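Local coordinates for protein 3-Hydroxyacyl-CoA dehydrogenase (Ralstonia eutropha H16, PDB 4PZC) that probably catalyses the NAD-dependent oxidation of (S)-3-hydroxyacyl-CoA thioesters, such as (S)-3-hydroxybutyryl-CoA, to the 3-ketoacyl form, at residues L96-L101 against T124-V129; G109-I114 against A133-G138; G236-L241 against G269-K274. All blocks are in the same frame, centred on the assembly; numbering follows the deposited sequence.

Contact 1: L96-L101 against T124-V129; sequences LKVKIL and TKLAAV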
loop_
_atom_site.group_PDB
_atom_site.type_symbol
_atom_site.label_atom_id
_atom_site.label_comp_id
_atom_site.label_asym_id
_atom_site.label_seq_id
_atom_site.Cartn_x
_atom_site.Cartn_y
_atom_site.Cartn_z
ATOM N N LEU A 96 19.697 18.364 -19.600
ATOM C CA LEU A 96 20.379 19.209 -18.626
ATOM C C LEU A 96 21.138 18.373 -17.583
ATOM O O LEU A 96 22.313 18.630 -17.302
ATOM C CB LEU A 96 19.414 20.185 -17.948
ATOM C CG LEU A 96 20.116 21.150 -16.969
ATOM C CD1 LEU A 96 20.913 22.228 -17.708
ATOM C CD2 LEU A 96 19.139 21.778 -15.996
ATOM N N LYS A 97 20.464 17.378 -17.026
ATOM C CA LYS A 97 21.103 16.441 -16.112
ATOM C C LYS A 97 22.465 16.018 -16.629
ATOM O O LYS A 97 23.447 16.080 -15.885
ATOM C CB LYS A 97 20.231 15.194 -15.913
ATOM C CG LYS A 97 20.451 14.453 -14.599
ATOM C CD LYS A 97 19.135 13.842 -14.114
ATOM C CE LYS A 97 19.226 13.233 -12.720
ATOM N NZ LYS A 97 18.994 14.177 -11.590
ATOM N N VAL A 98 22.520 15.595 -17.898
ATOM C CA VAL A 98 23.776 15.131 -18.521
ATOM C C VAL A 98 24.855 16.202 -18.361
ATOM O O VAL A 98 25.855 15.998 -17.654
ATOM C CB VAL A 98 23.586 14.764 -20.032
ATOM C CG1 VAL A 98 24.907 14.726 -20.789
ATOM C CG2 VAL A 98 22.879 13.418 -20.183
ATOM N N LYS A 99 24.626 17.347 -19.006
ATOM C CA LYS A 99 25.581 18.453 -18.992
ATOM C C LYS A 99 26.218 18.609 -17.613
ATOM O O LYS A 99 27.442 18.562 -17.479
ATOM C CB LYS A 99 24.886 19.748 -19.404
ATOM C CG LYS A 99 24.917 20.022 -20.899
ATOM C CD LYS A 99 23.628 20.699 -21.380
ATOM C CE LYS A 99 23.602 20.898 -22.899
ATOM N NZ LYS A 99 22.362 20.317 -23.505
ATOM N N ILE A 100 25.378 18.759 -16.593
ATOM C CA ILE A 100 25.859 18.875 -15.219
ATOM C C ILE A 100 26.861 17.787 -14.840
ATOM O O ILE A 100 27.925 18.090 -14.297
ATOM C CB ILE A 100 24.721 18.845 -14.189
ATOM C CG1 ILE A 100 23.756 20.024 -14.398
ATOM C CG2 ILE A 100 25.289 18.880 -12.772
ATOM C CD1 ILE A 100 22.381 19.794 -13.800
ATOM N N LEU A 101 26.535 16.535 -15.129
ATOM C CA LEU A 101 27.407 15.422 -14.744
ATOM C C LEU A 101 28.722 15.423 -15.532
ATOM O O LEU A 101 29.783 15.152 -14.981
ATOM C CB LEU A 101 26.676 14.090 -14.882
ATOM C CG LEU A 101 25.456 13.919 -13.958
ATOM C CD1 LEU A 101 24.635 12.726 -14.398
ATOM C CD2 LEU A 101 25.798 13.771 -12.481
ATOM N N THR A 124 22.045 3.738 -15.540
ATOM C CA THR A 124 22.978 3.190 -16.513
ATOM C C THR A 124 23.185 4.072 -17.706
ATOM O O THR A 124 24.298 4.198 -18.196
ATOM C CB THR A 124 22.515 1.821 -16.984
ATOM O OG1 THR A 124 22.688 0.920 -15.898
ATOM C CG2 THR A 124 23.315 1.312 -18.186
ATOM N N LYS A 125 22.128 4.709 -18.179
ATOM C CA LYS A 125 22.276 5.682 -19.270
ATOM C C LYS A 125 23.092 6.896 -18.805
ATOM O O LYS A 125 23.941 7.397 -19.560
ATOM C CB LYS A 125 20.917 6.108 -19.825
ATOM C CG LYS A 125 20.971 6.535 -21.278
ATOM C CD LYS A 125 19.575 6.526 -21.894
ATOM C CE LYS A 125 19.502 5.626 -23.129
ATOM N NZ LYS A 125 18.090 5.337 -23.501
ATOM N N LEU A 126 22.870 7.341 -17.566
ATOM C CA LEU A 126 23.648 8.456 -17.032
ATOM C C LEU A 126 25.104 8.103 -16.794
ATOM O O LEU A 126 25.984 8.662 -17.443
ATOM C CB LEU A 126 23.031 8.995 -15.758
ATOM C CG LEU A 126 21.716 9.705 -16.031
ATOM C CD1 LEU A 126 21.014 10.073 -14.732
ATOM C CD2 LEU A 126 21.971 10.920 -16.919
ATOM N N ALA A 127 25.362 7.177 -15.877
ATOM C CA ALA A 127 26.704 6.622 -15.691
ATOM C C ALA A 127 27.571 6.604 -16.968
ATOM O O ALA A 127 28.749 6.964 -16.927
ATOM C CB ALA A 127 26.605 5.207 -15.129
ATOM N N ALA A 128 27.006 6.177 -18.096
ATOM C CA ALA A 128 27.800 6.070 -19.340
ATOM C C ALA A 128 28.214 7.413 -19.954
ATOM O O ALA A 128 29.068 7.419 -20.841
ATOM C CB ALA A 128 27.071 5.227 -20.383
ATOM N N VAL A 129 27.627 8.538 -19.524
ATOM C CA VAL A 129 28.159 9.841 -19.965
ATOM C C VAL A 129 29.387 10.311 -19.200
ATOM O O VAL A 129 30.084 11.177 -19.710
ATOM C CB VAL A 129 27.139 11.007 -19.946
ATOM C CG1 VAL A 129 25.862 10.594 -20.642
ATOM C CG2 VAL A 129 26.889 11.537 -18.531
#
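Leu126 points its two methyl branches at different partners on segment 96-101. Its CD1 meets Lys97 CE at 4.2 Å, and the two side chains cross at about a right angle. Its CD2 lies 4.1 Å from Leu101 CD1, again with the side chains roughly perpendicular. The same CD2 is 4.2 Å from Val98 CG2. The CB of Leu126 does not aim straight across. CG sits beside the backbone N (chi1 -70°), and the end of the chain swings in toward helix 94-107. Helices 94-107 and 123-127 belong to the NAD-binding domain, a Rossmann fold, and come before and after strand 113-117 in the sequence. Phe136 of the sheet lies beneath Leu101 and Leu126. Lys97 gives only its aliphatic part to the contact. Its NZ turns elsewhere, to a salt bridge with Glu88 and hydrogen bonds to the carbonyls of Thr91 and Asn117. Lys97 is predicted to bind NAD, and its side chain lies close to that of Glu92, a known NAD-binding residue. Farther along, Val129 meets Val98 obliquely, CG1 to CG2 at 4.1 Å. Its other methyl, CG2, approaches Leu101 CB at 4.5 Å. No hydrogen bond joins the two segments.

Contact 2: G109-I114 against A133-G138; sequences GENVII and ADRFIG
Arg135 lays its side chain over the turn 109-112 and alongside Ile113. Asn111 ND2 sits 4.1 Å above one face of the Arg135 guanidinium plane, offset toward its rim. The amide and guanidinium planes are inclined by 32°, and the two side chains cross obliquely. Ile113 comes in at the edge, with CG1 3.6 Å from Arg135 NH1. Bends at chi2 and chi3 fold the arginine chain into this place. The stem also passes the turn, with Arg135 CG 3.7 Å from Glu110 O. Within its own segment, Arg135 NE makes a long ion pair with Asp134 OD2. Asp134 has a second partner in Arg132, whose NE meets OD1. The turn is a type I beta turn from Gly109 to Val112 and leads straight into strand 113-117.

Beyond the turn the backbones pair as parallel strands. Ile114 N donates to Arg135 O at 3.0 Å, and Ile137 N donates to Ile114 O at 3.2 Å. Ile114 thus uses both its polar backbone atoms across the contact. Its partner in the bridge is Phe136, and both residues direct CB to the same face of the sheet. Ile114 CG2 touches Phe136 CD1 at 3.8 Å. The ring is set there by a CG anti to the backbone N (chi1 -173°).

Strands 113-117 and 136-141 are joined through helix 123-127 as a beta-alpha-beta unit of the Rossmann fold. Strand 85-88 continues the sheet beyond 113-117, and Ile113 bonds to Val86 there. The face of Ile114 and Phe136 lies against helices 94-107 and 123-127, whereas Ile113, Arg135 and Ile137 have contacts with helix 161-173.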
loop_
_atom_site.group_PDB
_atom_site.type_symbol
_atom_site.label_atom_id
_atom_site.label_comp_id
_atom_site.label_asym_id
_atom_site.label_seq_id
_atom_site.Cartn_x
_atom_site.Cartn_y
_atom_site.Cartn_z
ATOM N N GLY A 109 38.420 14.482 -9.352
ATOM C CA GLY A 109 39.421 13.440 -9.627
ATOM C C GLY A 109 38.836 12.072 -9.987
ATOM O O GLY A 109 37.691 11.742 -9.619
ATOM N N GLU A 110 39.642 11.281 -10.703
ATOM C CA GLU A 110 39.250 9.950 -11.203
ATOM C C GLU A 110 38.641 8.999 -10.159
ATOM O O GLU A 110 37.788 8.168 -10.501
ATOM C CB GLU A 110 40.443 9.243 -11.872
ATOM C CG GLU A 110 40.441 9.311 -13.398
ATOM C CD GLU A 110 41.142 8.121 -14.059
ATOM O OE1 GLU A 110 42.290 7.793 -13.674
ATOM O OE2 GLU A 110 40.547 7.515 -14.978
ATOM N N ASN A 111 39.092 9.105 -8.908
ATOM C CA ASN A 111 38.566 8.267 -7.832
ATOM C C ASN A 111 37.525 8.953 -6.951
ATOM O O ASN A 111 37.202 8.450 -5.874
ATOM C CB ASN A 111 39.706 7.687 -6.975
ATOM C CG ASN A 111 40.091 6.277 -7.404
ATOM O OD1 ASN A 111 40.841 6.096 -8.367
ATOM N ND2 ASN A 111 39.561 5.267 -6.702
ATOM N N VAL A 112 36.990 10.079 -7.412
ATOM C CA VAL A 112 35.868 10.729 -6.733
ATOM C C VAL A 112 34.544 10.246 -7.372
ATOM O O VAL A 112 34.392 10.227 -8.591
ATOM C CB VAL A 112 36.024 12.283 -6.744
ATOM C CG1 VAL A 112 34.688 12.995 -6.533
ATOM C CG2 VAL A 112 37.048 12.727 -5.691
ATOM N N ILE A 113 33.597 9.853 -6.518
ATOM C CA ILE A 113 32.315 9.273 -6.932
ATOM C C ILE A 113 31.297 10.339 -7.276
ATOM O O ILE A 113 31.124 11.287 -6.534
ATOM C CB ILE A 113 31.700 8.431 -5.793
ATOM C CG1 ILE A 113 32.582 7.209 -5.502
ATOM C CG2 ILE A 113 30.253 8.025 -6.109
ATOM C CD1 ILE A 113 32.290 6.546 -4.170
ATOM N N ILE A 114 30.615 10.147 -8.392
ATOM C CA ILE A 114 29.513 10.993 -8.806
ATOM C C ILE A 114 28.216 10.190 -8.688
ATOM O O ILE A 114 28.034 9.168 -9.359
ATOM C CB ILE A 114 29.687 11.449 -10.269
ATOM C CG1 ILE A 114 31.019 12.211 -10.448
ATOM C CG2 ILE A 114 28.490 12.289 -10.706
ATOM C CD1 ILE A 114 31.481 12.395 -11.894
ATOM N N ALA A 133 32.380 5.430 -15.302
ATOM C CA ALA A 133 31.071 4.892 -14.939
ATOM C C ALA A 133 31.096 4.135 -13.608
ATOM O O ALA A 133 30.214 4.334 -12.785
ATOM C CB ALA A 133 30.574 3.988 -16.047
ATOM N N ASP A 134 32.109 3.297 -13.381
ATOM C CA ASP A 134 32.171 2.493 -12.160
ATOM C C ASP A 134 32.141 3.332 -10.886
ATOM O O ASP A 134 31.802 2.845 -9.799
ATOM C CB ASP A 134 33.402 1.590 -12.156
ATOM C CG ASP A 134 34.670 2.325 -11.743
ATOM O OD1 ASP A 134 35.185 3.074 -12.605
ATOM O OD2 ASP A 134 35.148 2.134 -10.580
ATOM N N ARG A 135 32.500 4.597 -11.024
ATOM C CA ARG A 135 32.409 5.539 -9.914
ATOM C C ARG A 135 31.068 6.293 -9.918
ATOM O O ARG A 135 30.891 7.231 -9.155
ATOM C CB ARG A 135 33.591 6.519 -9.967
ATOM C CG ARG A 135 34.941 5.871 -9.712
ATOM C CD ARG A 135 35.185 5.759 -8.217
ATOM N NE ARG A 135 35.642 4.425 -7.831
ATOM C CZ ARG A 135 35.571 3.925 -6.598
ATOM N NH1 ARG A 135 35.071 4.642 -5.590
ATOM N NH2 ARG A 135 36.006 2.690 -6.376
ATOM N N PHE A 136 30.122 5.873 -10.757
ATOM C CA PHE A 136 28.821 6.520 -10.814
ATOM C C PHE A 136 27.755 5.628 -10.212
ATOM O O PHE A 136 27.695 4.440 -10.521
ATOM C CB PHE A 136 28.428 6.859 -12.248
ATOM C CG PHE A 136 27.170 7.664 -12.333
ATOM C CD1 PHE A 136 27.208 9.030 -12.229
ATOM C CD2 PHE A 136 25.943 7.049 -12.466
ATOM C CE1 PHE A 136 26.045 9.769 -12.279
ATOM C CE2 PHE A 136 24.775 7.781 -12.516
ATOM C CZ PHE A 136 24.826 9.143 -12.421
ATOM N N ILE A 137 26.897 6.214 -9.385
ATOM C CA ILE A 137 25.836 5.467 -8.730
ATOM C C ILE A 137 24.589 6.348 -8.662
ATOM O O ILE A 137 24.692 7.555 -8.814
ATOM C CB ILE A 137 26.269 5.056 -7.319
ATOM C CG1 ILE A 137 25.450 3.861 -6.834
ATOM C CG2 ILE A 137 26.124 6.226 -6.353
ATOM C CD1 ILE A 137 25.802 3.392 -5.438
ATOM N N GLY A 138 23.414 5.748 -8.482
ATOM C CA GLY A 138 22.149 6.490 -8.377
ATOM C C GLY A 138 21.637 6.494 -6.954
ATOM O O GLY A 138 21.836 5.532 -6.219
#

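Contact 3: G236-L241 against G269-K274; sequences GLDTML and GYLGRK
The carboxylate of Asp238 is gripped by Lys274. NZ stands 2.8 Å from OD2 and uses the syn lone pair of that oxygen, on the side of OD1. OD1 takes a second, weak bond from the same NZ at 3.0 Å, so the salt bridge is two-pronged but uneven. Leu271 CG also borders this group, 4.0 Å from Asp238 OD1. The ring of Tyr270 takes another course. It leads away from segment 236-241 and makes a cation-pi contact with Arg277.

Asp238 and Lys274 reach for each other from opposite directions. Lys274 starts with CG between its backbone N and carbonyl carbon (chi1 81°), then runs extended so that NZ spans the gap. Asp238 lies in the first turn of helix 237-251, where the helix end would probably stabilise its negative charge.

The backbone adds a bond at the same helix end. Leu237 N donates to Leu271 O at 3.1 Å, with a fairly straight N-H...O angle of 161°. The N-H comes from above the carbonyl plane, 38° out of it. Gly236 CA gives a C-H...O contact to the same oxygen at 3.4 Å. The Leu237 side chain packs beside it, with CG 3.8 Å from Leu271 O, and also touches helices 189-205, 228-235 and 260-268.

Gly236 is the N-cap of helix 237-251, and Gly269 ends helix 260-268 in a Schellman motif. The contact therefore ties a helix start to the loop leaving another helix in the all-helical C-terminal domain. Lys274 is predicted to bind NAD, and the Thr239 side chain lies about 7 Å from that of Asn143, a residue seen to bind NAD, so the contact probably borders the cofactor cleft between the domains.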
loop_
_atom_site.group_PDB
_atom_site.type_symbol
_atom_site.label_atom_id
_atom_site.label_comp_id
_atom_site.label_asym_id
_atom_site.label_seq_id
_atom_site.Cartn_x
_atom_site.Cartn_y
_atom_site.Cartn_z
ATOM N N GLY A 236 0.777 14.623 -7.178
ATOM C CA GLY A 236 0.557 15.340 -8.440
ATOM C C GLY A 236 0.240 14.316 -9.504
ATOM O O GLY A 236 1.002 13.355 -9.703
ATOM N N LEU A 237 -0.878 14.498 -10.190
ATOM C CA LEU A 237 -1.333 13.486 -11.148
ATOM C C LEU A 237 -0.506 13.492 -12.420
ATOM O O LEU A 237 -0.290 12.462 -13.073
ATOM C CB LEU A 237 -2.782 13.727 -11.529
ATOM C CG LEU A 237 -3.761 13.717 -10.367
ATOM C CD1 LEU A 237 -5.181 13.869 -10.882
ATOM C CD2 LEU A 237 -3.595 12.462 -9.516
ATOM N N ASP A 238 -0.082 14.686 -12.796
ATOM C CA ASP A 238 0.896 14.845 -13.858
ATOM C C ASP A 238 2.181 14.028 -13.569
ATOM O O ASP A 238 2.723 13.401 -14.480
ATOM C CB ASP A 238 1.189 16.339 -14.070
ATOM C CG ASP A 238 1.761 16.989 -12.841
ATOM O OD1 ASP A 238 1.347 16.640 -11.710
ATOM O OD2 ASP A 238 2.644 17.843 -12.998
ATOM N N THR A 239 2.621 14.025 -12.308
ATOM C CA THR A 239 3.750 13.230 -11.847
ATOM C C THR A 239 3.441 11.733 -11.874
ATOM O O THR A 239 4.256 10.904 -12.342
ATOM C CB THR A 239 4.086 13.562 -10.384
ATOM O OG1 THR A 239 4.119 14.980 -10.210
ATOM C CG2 THR A 239 5.441 12.930 -9.963
ATOM N N MET A 240 2.274 11.388 -11.335
ATOM C CA MET A 240 1.786 10.022 -11.436
ATOM C C MET A 240 1.688 9.520 -12.876
ATOM O O MET A 240 2.120 8.397 -13.182
ATOM C CB MET A 240 0.428 9.879 -10.774
ATOM C CG MET A 240 0.505 9.706 -9.271
ATOM S SD MET A 240 1.518 8.337 -8.666
ATOM C CE MET A 240 0.958 6.999 -9.728
ATOM N N LEU A 241 1.140 10.353 -13.751
ATOM C CA LEU A 241 0.945 9.959 -15.138
ATOM C C LEU A 241 2.294 9.681 -15.817
ATOM O O LEU A 241 2.485 8.694 -16.528
ATOM C CB LEU A 241 0.173 11.058 -15.877
ATOM C CG LEU A 241 -0.109 10.788 -17.353
ATOM C CD1 LEU A 241 -0.716 9.403 -17.492
ATOM C CD2 LEU A 241 -1.012 11.847 -17.970
ATOM N N GLY A 269 -6.180 19.525 -16.421
ATOM C CA GLY A 269 -5.450 20.451 -15.543
ATOM C C GLY A 269 -5.787 20.173 -14.099
ATOM O O GLY A 269 -5.354 20.884 -13.189
ATOM N N TYR A 270 -6.566 19.121 -13.885
ATOM C CA TYR A 270 -6.900 18.708 -12.542
ATOM C C TYR A 270 -5.741 17.829 -12.052
ATOM O O TYR A 270 -5.680 16.645 -12.322
ATOM C CB TYR A 270 -8.269 18.003 -12.521
ATOM C CG TYR A 270 -9.416 18.817 -13.173
ATOM C CD1 TYR A 270 -9.441 20.216 -13.103
ATOM C CD2 TYR A 270 -10.481 18.182 -13.828
ATOM C CE1 TYR A 270 -10.465 20.950 -13.684
ATOM C CE2 TYR A 270 -11.508 18.911 -14.403
ATOM C CZ TYR A 270 -11.495 20.297 -14.331
ATOM O OH TYR A 270 -12.489 21.053 -14.903
ATOM N N LEU A 271 -4.802 18.449 -11.351
ATOM C CA LEU A 271 -3.531 17.830 -11.005
ATOM C C LEU A 271 -3.363 17.548 -9.507
ATOM O O LEU A 271 -2.330 17.052 -9.091
ATOM C CB LEU A 271 -2.423 18.769 -11.464
ATOM C CG LEU A 271 -1.917 18.670 -12.896
ATOM C CD1 LEU A 271 -2.944 18.175 -13.913
ATOM C CD2 LEU A 271 -1.282 19.983 -13.338
ATOM N N GLY A 272 -4.357 17.885 -8.695
ATOM C CA GLY A 272 -4.296 17.651 -7.251
ATOM C C GLY A 272 -4.176 18.900 -6.374
ATOM O O GLY A 272 -4.597 20.007 -6.744
ATOM N N ARG A 273 -3.582 18.698 -5.199
ATOM C CA ARG A 273 -3.388 19.748 -4.224
ATOM C C ARG A 273 -2.775 20.956 -4.881
ATOM O O ARG A 273 -3.162 22.082 -4.604
ATOM C CB ARG A 273 -2.491 19.260 -3.083
ATOM C CG ARG A 273 -3.196 18.327 -2.108
ATOM C CD ARG A 273 -2.514 18.307 -0.752
ATOM N NE ARG A 273 -3.316 17.581 0.230
ATOM C CZ ARG A 273 -4.273 18.111 0.998
ATOM N NH1 ARG A 273 -4.565 19.409 0.934
ATOM N NH2 ARG A 273 -4.949 17.330 1.853
ATOM N N LYS A 274 -1.839 20.726 -5.784
ATOM C CA LYS A 274 -1.122 21.829 -6.394
ATOM C C LYS A 274 -1.914 22.695 -7.363
ATOM O O LYS A 274 -1.590 23.876 -7.494
ATOM C CB LYS A 274 0.136 21.341 -7.077
ATOM C CG LYS A 274 -0.029 20.744 -8.456
ATOM C CD LYS A 274 1.254 19.992 -8.780
ATOM C CE LYS A 274 1.351 19.549 -10.215
ATOM N NZ LYS A 274 2.708 18.978 -10.436
#

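Overall arrangement
Contacts 1 and 2 belong to the NAD-binding domain and touch each other, with centres 12 Å apart. Their segments alternate along the chain. Contact 1 joins helices 94-107 and 123-127, and contact 2 joins strands 113-117 and 136-141 beneath them. Leu101 packs on Ile114, and Leu126 and Ala127 pack on Phe136, so the two form one helix-on-sheet layer. Contact 3 comes later, in the C-terminal domain. Its centre is 27 Å from that of contact 1 and 35 Å from that of contact 2, and it touches neither. Lys97 in contact 1 and Lys274 in contact 3 are both predicted to bind NAD, so the two contacts probably border the cofactor site from different domains, with nearest atoms about 14 Å apart.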